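Local coordinates for protein OBCA, Oxalate Biosynthetic Component A (Burkholderia glumae, PDB 4NNB) that carries a TIM-barrel domain of the beta-keto acid cleavage enzyme family and holds a magnesium ion and an oxaloacetate ion, at residues D417-A422 / Q455-D460. Numbering follows the deposited sequence.
Sequences DSHRRA and QNLLVD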
ATOM      1  N   ASP A 417      23.203  -9.182  12.599  1.00 51.25           N
ATOM      2  CA  ASP A 417      23.540 -10.481  12.022  1.00 52.68           C
ATOM      3  C   ASP A 417      22.340 -11.082  11.288  1.00 52.32           C
ATOM      4  O   ASP A 417      22.465 -11.575  10.161  1.00 47.90           O
ATOM      5  CB  ASP A 417      24.007 -11.461  13.103  1.00 49.51           C
ATOM      6  CG  ASP A 417      25.483 -11.323  13.428  1.00 59.93           C
ATOM      7  OD1 ASP A 417      26.202 -10.638  12.673  1.00 59.50           O
ATOM      8  OD2 ASP A 417      25.921 -11.921  14.435  1.00 61.41           O
ATOM      9  N   SER A 418      21.184 -11.061  11.950  1.00 48.12           N
ATOM     10  CA  SER A 418      19.960 -11.607  11.376  1.00 44.98           C
ATOM     11  C   SER A 418      19.567 -10.868  10.109  1.00 43.95           C
ATOM     12  O   SER A 418      19.177 -11.493   9.122  1.00 46.80           O
ATOM     13  CB  SER A 418      18.818 -11.554  12.385  1.00 46.05           C
ATOM     14  OG  SER A 418      18.886 -12.645  13.282  1.00 47.66           O
ATOM     15  N   HIS A 419      19.664  -9.542  10.137  1.00 42.61           N
ATOM     16  CA  HIS A 419      19.385  -8.749   8.949  1.00 44.85           C
ATOM     17  C   HIS A 419      20.255  -9.238   7.796  1.00 47.03           C
ATOM     18  O   HIS A 419      19.771  -9.423   6.676  1.00 41.23           O
ATOM     19  CB  HIS A 419      19.624  -7.259   9.205  1.00 40.93           C
ATOM     20  CG  HIS A 419      19.424  -6.395   7.995  1.00 42.40           C
ATOM     21  ND1 HIS A 419      18.215  -5.809   7.685  1.00 41.06           N
ATOM     22  CD2 HIS A 419      20.288  -6.017   7.023  1.00 41.41           C
ATOM     23  CE1 HIS A 419      18.344  -5.106   6.572  1.00 39.48           C
ATOM     24  NE2 HIS A 419      19.591  -5.214   6.152  1.00 40.08           N
ATOM     25  N   ARG A 420      21.534  -9.473   8.073  1.00 45.32           N
ATOM     26  CA  ARG A 420      22.447  -9.900   7.015  1.00 45.98           C
ATOM     27  C   ARG A 420      22.107 -11.292   6.469  1.00 38.70           C
ATOM     28  O   ARG A 420      22.200 -11.519   5.261  1.00 45.98           O
ATOM     29  CB  ARG A 420      23.913  -9.783   7.451  1.00 48.81           C
ATOM     30  CG  ARG A 420      24.563  -8.484   6.982  1.00 52.30           C
ATOM     31  CD  ARG A 420      26.042  -8.399   7.342  1.00 65.03           C
ATOM     32  NE  ARG A 420      26.257  -7.828   8.671  1.00 62.73           N
ATOM     33  CZ  ARG A 420      26.519  -8.542   9.761  1.00 62.14           C
ATOM     34  NH1 ARG A 420      26.612  -9.863   9.683  1.00 63.95           N
ATOM     35  NH2 ARG A 420      26.693  -7.940  10.928  1.00 57.02           N
ATOM     36  N   ARG A 421      21.696 -12.210   7.342  1.00 37.87           N
ATOM     37  CA  ARG A 421      21.235 -13.518   6.884  1.00 42.52           C
ATOM     38  C   ARG A 421      19.985 -13.354   6.013  1.00 47.95           C
ATOM     39  O   ARG A 421      19.867 -13.989   4.964  1.00 43.25           O
ATOM     40  CB  ARG A 421      20.963 -14.481   8.055  1.00 41.95           C
ATOM     41  CG  ARG A 421      22.216 -14.881   8.860  1.00 51.24           C
ATOM     42  CD  ARG A 421      22.121 -16.293   9.487  1.00 54.14           C
ATOM     43  NE  ARG A 421      21.112 -16.420  10.545  1.00 53.20           N
ATOM     44  CZ  ARG A 421      21.277 -16.000  11.798  1.00 54.59           C
ATOM     45  NH1 ARG A 421      22.408 -15.404  12.160  1.00 53.50           N
ATOM     46  NH2 ARG A 421      20.308 -16.164  12.693  1.00 48.05           N
ATOM     47  N   ALA A 422      19.071 -12.482   6.439  1.00 41.56           N
ATOM     48  CA  ALA A 422      17.831 -12.242   5.699  1.00 41.81           C
ATOM     49  C   ALA A 422      18.106 -11.733   4.280  1.00 41.03           C
ATOM     50  O   ALA A 422      17.526 -12.237   3.321  1.00 41.22           O
ATOM     51  CB  ALA A 422      16.930 -11.275   6.456  1.00 38.13           C
ATOM     52  N   GLN A 455      10.435  -4.209   4.253  1.00 28.81           N
ATOM     53  CA  GLN A 455      11.095  -3.146   3.495  1.00 29.23           C
ATOM     54  C   GLN A 455      12.481  -2.708   3.978  1.00 28.94           C
ATOM     55  O   GLN A 455      13.171  -1.996   3.261  1.00 27.17           O
ATOM     56  CB  GLN A 455      10.168  -1.938   3.302  1.00 27.06           C
ATOM     57  CG  GLN A 455       9.090  -2.182   2.228  1.00 25.48           C
ATOM     58  CD  GLN A 455       8.181  -0.991   2.026  1.00 24.42           C
ATOM     59  OE1 GLN A 455       8.209  -0.034   2.801  1.00 32.19           O
ATOM     60  NE2 GLN A 455       7.368  -1.038   0.985  1.00 27.25           N
ATOM     61  N   ASN A 456      12.905  -3.133   5.165  1.00 29.09           N
ATOM     62  CA  ASN A 456      14.271  -2.803   5.594  1.00 32.03           C
ATOM     63  C   ASN A 456      15.303  -3.481   4.691  1.00 33.05           C
ATOM     64  O   ASN A 456      16.462  -3.099   4.668  1.00 34.81           O
ATOM     65  CB  ASN A 456      14.517  -3.162   7.064  1.00 30.34           C
ATOM     66  CG  ASN A 456      13.719  -2.289   8.027  1.00 31.05           C
ATOM     67  OD1 ASN A 456      13.292  -1.195   7.673  1.00 34.60           O
ATOM     68  ND2 ASN A 456      13.515  -2.777   9.247  1.00 31.29           N
ATOM     69  N   LEU A 457      14.855  -4.484   3.943  1.00 31.78           N
ATOM     70  CA  LEU A 457      15.703  -5.231   3.022  1.00 31.04           C
ATOM     71  C   LEU A 457      15.855  -4.544   1.675  1.00 32.55           C
ATOM     72  O   LEU A 457      16.768  -4.875   0.918  1.00 32.19           O
ATOM     73  CB  LEU A 457      15.105  -6.623   2.780  1.00 29.60           C
ATOM     74  CG  LEU A 457      14.927  -7.540   3.981  1.00 34.43           C
ATOM     75  CD1 LEU A 457      14.181  -8.796   3.578  1.00 31.57           C
ATOM     76  CD2 LEU A 457      16.290  -7.893   4.568  1.00 35.46           C
ATOM     77  N   LEU A 458      14.959  -3.603   1.367  1.00 31.41           N
ATOM     78  CA  LEU A 458      14.843  -3.048   0.009  1.00 31.32           C
ATOM     79  C   LEU A 458      16.149  -2.613  -0.628  1.00 34.29           C
ATOM     80  O   LEU A 458      16.485  -3.049  -1.732  1.00 28.07           O
ATOM     81  CB  LEU A 458      13.892  -1.854  -0.017  1.00 31.72           C
ATOM     82  CG  LEU A 458      12.440  -2.084  -0.405  1.00 36.81           C
ATOM     83  CD1 LEU A 458      11.733  -0.734  -0.418  1.00 30.34           C
ATOM     84  CD2 LEU A 458      12.318  -2.798  -1.762  1.00 27.64           C
ATOM     85  N   VAL A 459      16.872  -1.728   0.051  1.00 30.63           N
ATOM     86  CA  VAL A 459      18.097  -1.187  -0.518  1.00 31.60           C
ATOM     87  C   VAL A 459      19.210  -2.232  -0.632  1.00 31.18           C
ATOM     88  O   VAL A 459      19.862  -2.312  -1.671  1.00 32.93           O
ATOM     89  CB  VAL A 459      18.576   0.065   0.239  1.00 36.29           C
ATOM     90  CG1 VAL A 459      19.948   0.512  -0.270  1.00 35.87           C
ATOM     91  CG2 VAL A 459      17.558   1.176   0.072  1.00 30.40           C
ATOM     92  N   ASP A 460      19.424  -3.032   0.411  1.00 29.24           N
ATOM     93  CA  ASP A 460      20.487  -4.036   0.359  1.00 35.58           C
ATOM     94  C   ASP A 460      20.234  -5.039  -0.769  1.00 38.46           C
ATOM     95  O   ASP A 460      21.143  -5.361  -1.539  1.00 34.61           O
ATOM     96  CB  ASP A 460      20.618  -4.787   1.681  1.00 35.93           C
ATOM     97  CG  ASP A 460      21.278  -3.955   2.773  1.00 40.14           C
ATOM     98  OD1 ASP A 460      22.041  -3.021   2.453  1.00 45.11           O
ATOM     99  OD2 ASP A 460      21.024  -4.246   3.956  1.00 45.42           O
TER
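A histidine-carboxylate hydrogen bond ties two helices on the outside of the TIM barrel, His-419 on helix 416-440 and Asp-460 on helix 458-465. His-419 NE2 donates to Asp-460 OD2 at 2.8 Å, with an N-H...O angle of 165°. The oxygen lies in the imidazole plane and is met nearly along its C-O axis. The carboxylate is turned 72° from the ring, so the two flat groups are far from coplanar. His-419 CG stands anti to the backbone N (chi1 177°), which extends the ring toward helix 458-465. The other carboxylate oxygen, Asp-460 OD1, forms a salt bridge with Arg-509, so each carboxylate oxygen has a partner and the acid probably keeps its negative charge. At the ring edge, His-419 CE1 sits 3.3 Å from the backbone O of Asn-456, close to the ring plane. An apolar contact adjoins the hydrogen bond. Leu-457 CD2 touches Ala-422 CB at 3.9 Å and His-419 CE1 at 4.0 Å. The side chain of Leu-457 is buried and also packs on Ile-407 and Leu-411 of helix 401-413. Next to it, Leu-458 faces inward onto Ile-470 and Val-472 of barrel strand 469-472, and Val-459 packs against helix 495-507. Helix 458-465 is thus layered between the barrel strands and helix 416-440.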